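Local coordinates for protein dihydrodipicolinate synthase (Bacillus clausii KSM-K16, PDB 3E96) that probably acts as a 4-hydroxy-tetrahydrodipicolinate synthase, a TIM-barrel lyase of the DapA family that would condense pyruvate through a Schiff base, at residues I20-K25 with N274-R279. Sequence-based numbering, arbitrary orientation.
Sequences ITPFRK and NAGVTR
The loop that follows strand 15-17, the first of the TIM barrel, meets the loop 274-279 between helices 262-270 and 287-299, with the ring of Phe23 stacked against Arg279. The guanidinium lies flat on one ring face, planes 15° apart and centres 4.1 Å apart. With the chain extended from CG to NE (chi3 180°), Arg279 CG and CD follow the same face, CG standing 3.7 Å from the ring centroid in a CH-pi contact. Thr21 O lies over the centre of the opposite face and Val277 O near the plane at the edge, confining the ring on these sides. Arg279 NE, over the ring, hydrogen-bonds Gly28 O, NH2 bonds Ala61 O and NH1 makes a salt bridge to Glu66, which helps fix the guanidinium's rotation. The backbones are pinned where Val277 N donates to Phe23 O (2.9 Å, 165° at the hydrogen). Gly276 CA also approaches that oxygen, at 3.3 Å. Ala275 O, buried without a hydrogen-bond partner, receives a CA-H...O contact from Pro22 CA at 3.2 Å. Ile20 CD1 rests on Ala275 CB at 3.6 Å, its side chain also near Thr56, a predicted pyruvate-binding residue. Helix 262-270 packs beside both loops, Met268 touching Ile20 and Ala275 while Lys265 NZ hydrogen-bonds the carbonyl oxygens of Thr21 and Val277, and helix 32-43 covers Ile20 and Pro22.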
ATOM      1  N   ILE B  20       1.876  12.347 -14.958  1.00 11.25           N
ATOM      2  CA  ILE B  20       0.714  11.482 -14.858  1.00 11.37           C
ATOM      3  C   ILE B  20       0.920  10.409 -15.923  1.00 12.92           C
ATOM      4  O   ILE B  20       1.768  10.557 -16.811  1.00 13.50           O
ATOM      5  CB  ILE B  20      -0.589  12.212 -15.240  1.00 12.78           C
ATOM      6  CG1 ILE B  20      -0.429  12.832 -16.635  1.00 13.31           C
ATOM      7  CG2 ILE B  20      -0.935  13.252 -14.205  1.00 11.94           C
ATOM      8  CD1 ILE B  20      -1.745  13.100 -17.358  1.00 16.38           C
ATOM      9  N   THR B  21       0.157   9.327 -15.823  1.00 12.48           N
ATOM     10  CA  THR B  21       0.185   8.278 -16.834  1.00 12.18           C
ATOM     11  C   THR B  21      -1.210   8.374 -17.449  1.00 13.43           C
ATOM     12  O   THR B  21      -2.201   7.966 -16.838  1.00 10.97           O
ATOM     13  CB  THR B  21       0.365   6.867 -16.240  1.00 13.51           C
ATOM     14  OG1 THR B  21       1.597   6.802 -15.509  1.00 11.37           O
ATOM     15  CG2 THR B  21       0.398   5.827 -17.363  1.00 12.35           C
ATOM     16  N   PRO B  22      -1.313   8.951 -18.658  1.00 14.13           N
ATOM     17  CA  PRO B  22      -2.616   9.085 -19.318  1.00 14.79           C
ATOM     18  C   PRO B  22      -3.256   7.726 -19.580  1.00 14.67           C
ATOM     19  O   PRO B  22      -2.624   6.849 -20.164  1.00 14.88           O
ATOM     20  CB  PRO B  22      -2.275   9.808 -20.626  1.00 14.12           C
ATOM     21  CG  PRO B  22      -1.018  10.562 -20.288  1.00 15.39           C
ATOM     22  CD  PRO B  22      -0.248   9.562 -19.469  1.00 14.55           C
ATOM     23  N   PHE B  23      -4.502   7.549 -19.143  1.00 15.01           N
ATOM     24  CA  PHE B  23      -5.211   6.292 -19.368  1.00 15.74           C
ATOM     25  C   PHE B  23      -6.460   6.579 -20.193  1.00 15.98           C
ATOM     26  O   PHE B  23      -7.160   7.562 -19.941  1.00 15.28           O
ATOM     27  CB  PHE B  23      -5.647   5.644 -18.049  1.00 14.66           C
ATOM     28  CG  PHE B  23      -4.514   5.243 -17.150  1.00 12.96           C
ATOM     29  CD1 PHE B  23      -3.509   4.396 -17.603  1.00 14.10           C
ATOM     30  CD2 PHE B  23      -4.483   5.674 -15.822  1.00 13.85           C
ATOM     31  CE1 PHE B  23      -2.487   3.980 -16.747  1.00 13.79           C
ATOM     32  CE2 PHE B  23      -3.469   5.266 -14.960  1.00 14.24           C
ATOM     33  CZ  PHE B  23      -2.468   4.418 -15.421  1.00 14.89           C
ATOM     34  N   ARG B  24      -6.742   5.718 -21.166  1.00 17.86           N
ATOM     35  CA  ARG B  24      -7.919   5.895 -22.012  1.00 19.27           C
ATOM     36  C   ARG B  24      -9.205   5.596 -21.257  1.00 19.65           C
ATOM     37  O   ARG B  24      -9.281   4.630 -20.502  1.00 18.60           O
ATOM     38  CB  ARG B  24      -7.840   4.983 -23.236  1.00 18.90           C
ATOM     39  CG  ARG B  24      -6.669   5.282 -24.148  1.00 19.12           C
ATOM     40  CD  ARG B  24      -6.833   4.586 -25.488  1.00 21.30           C
ATOM     41  NE  ARG B  24      -5.815   5.012 -26.443  1.00 21.16           N
ATOM     42  CZ  ARG B  24      -4.559   4.579 -26.445  1.00 22.21           C
ATOM     43  NH1 ARG B  24      -4.153   3.696 -25.541  1.00 20.98           N
ATOM     44  NH2 ARG B  24      -3.706   5.034 -27.352  1.00 22.71           N
ATOM     45  N   LYS B  25     -10.220   6.424 -21.467  1.00 21.69           N
ATOM     46  CA  LYS B  25     -11.501   6.222 -20.802  1.00 24.88           C
ATOM     47  C   LYS B  25     -12.168   4.953 -21.323  1.00 25.17           C
ATOM     48  O   LYS B  25     -12.869   4.256 -20.584  1.00 25.51           O
ATOM     49  CB  LYS B  25     -12.422   7.420 -21.050  1.00 27.79           C
ATOM     50  CG  LYS B  25     -13.776   7.315 -20.358  1.00 31.77           C
ATOM     51  CD  LYS B  25     -14.630   8.541 -20.636  1.00 36.14           C
ATOM     52  CE  LYS B  25     -15.986   8.441 -19.949  1.00 39.13           C
ATOM     53  NZ  LYS B  25     -16.834   9.638 -20.216  1.00 40.39           N
ATOM     54  N   ASN B 274      -4.195  16.762 -22.982  1.00 18.15           N
ATOM     55  CA  ASN B 274      -4.572  15.350 -22.958  1.00 18.23           C
ATOM     56  C   ASN B 274      -4.106  14.586 -21.725  1.00 17.97           C
ATOM     57  O   ASN B 274      -2.911  14.446 -21.484  1.00 18.32           O
ATOM     58  CB  ASN B 274      -4.047  14.668 -24.219  1.00 18.30           C
ATOM     59  CG  ASN B 274      -4.626  15.278 -25.482  1.00 21.77           C
ATOM     60  OD1 ASN B 274      -3.895  15.642 -26.406  1.00 23.13           O
ATOM     61  ND2 ASN B 274      -5.948  15.398 -25.521  1.00 19.31           N
ATOM     62  N   ALA B 275      -5.062  14.079 -20.955  1.00 18.41           N
ATOM     63  CA  ALA B 275      -4.731  13.339 -19.743  1.00 18.63           C
ATOM     64  C   ALA B 275      -5.541  12.062 -19.602  1.00 19.27           C
ATOM     65  O   ALA B 275      -5.089  11.097 -18.984  1.00 20.31           O
ATOM     66  CB  ALA B 275      -4.951  14.223 -18.524  1.00 17.52           C
ATOM     67  N   GLY B 276      -6.736  12.049 -20.176  1.00 18.82           N
ATOM     68  CA  GLY B 276      -7.570  10.871 -20.050  1.00 18.20           C
ATOM     69  C   GLY B 276      -8.116  10.791 -18.633  1.00 17.84           C
ATOM     70  O   GLY B 276      -8.372  11.818 -18.007  1.00 17.71           O
ATOM     71  N   VAL B 277      -8.270   9.575 -18.116  1.00 16.48           N
ATOM     72  CA  VAL B 277      -8.818   9.379 -16.780  1.00 16.44           C
ATOM     73  C   VAL B 277      -7.886   8.609 -15.851  1.00 15.08           C
ATOM     74  O   VAL B 277      -6.812   8.160 -16.252  1.00 12.95           O
ATOM     75  CB  VAL B 277     -10.142   8.591 -16.842  1.00 16.20           C
ATOM     76  CG1 VAL B 277     -11.174   9.362 -17.646  1.00 17.89           C
ATOM     77  CG2 VAL B 277      -9.891   7.216 -17.470  1.00 18.27           C
ATOM     78  N   THR B 278      -8.310   8.469 -14.601  1.00 14.83           N
ATOM     79  CA  THR B 278      -7.544   7.712 -13.620  1.00 15.31           C
ATOM     80  C   THR B 278      -8.031   6.269 -13.710  1.00 15.58           C
ATOM     81  O   THR B 278      -9.074   6.001 -14.313  1.00 15.98           O
ATOM     82  CB  THR B 278      -7.791   8.220 -12.171  1.00 15.31           C
ATOM     83  OG1 THR B 278      -9.203   8.312 -11.922  1.00 15.25           O
ATOM     84  CG2 THR B 278      -7.140   9.581 -11.954  1.00 14.89           C
ATOM     85  N   ARG B 279      -7.272   5.341 -13.139  1.00 14.74           N
ATOM     86  CA  ARG B 279      -7.675   3.939 -13.121  1.00 15.34           C
ATOM     87  C   ARG B 279      -8.229   3.633 -11.731  1.00 14.90           C
ATOM     88  O   ARG B 279      -7.840   4.272 -10.750  1.00 12.41           O
ATOM     89  CB  ARG B 279      -6.480   3.011 -13.376  1.00 16.26           C
ATOM     90  CG  ARG B 279      -6.140   2.755 -14.841  1.00 14.48           C
ATOM     91  CD  ARG B 279      -4.996   1.749 -14.959  1.00 15.09           C
ATOM     92  NE  ARG B 279      -4.639   1.472 -16.349  1.00 12.18           N
ATOM     93  CZ  ARG B 279      -3.597   0.740 -16.728  1.00 12.68           C
ATOM     94  NH1 ARG B 279      -3.352   0.551 -18.020  1.00 13.39           N
ATOM     95  NH2 ARG B 279      -2.797   0.194 -15.822  1.00 12.46           N
TER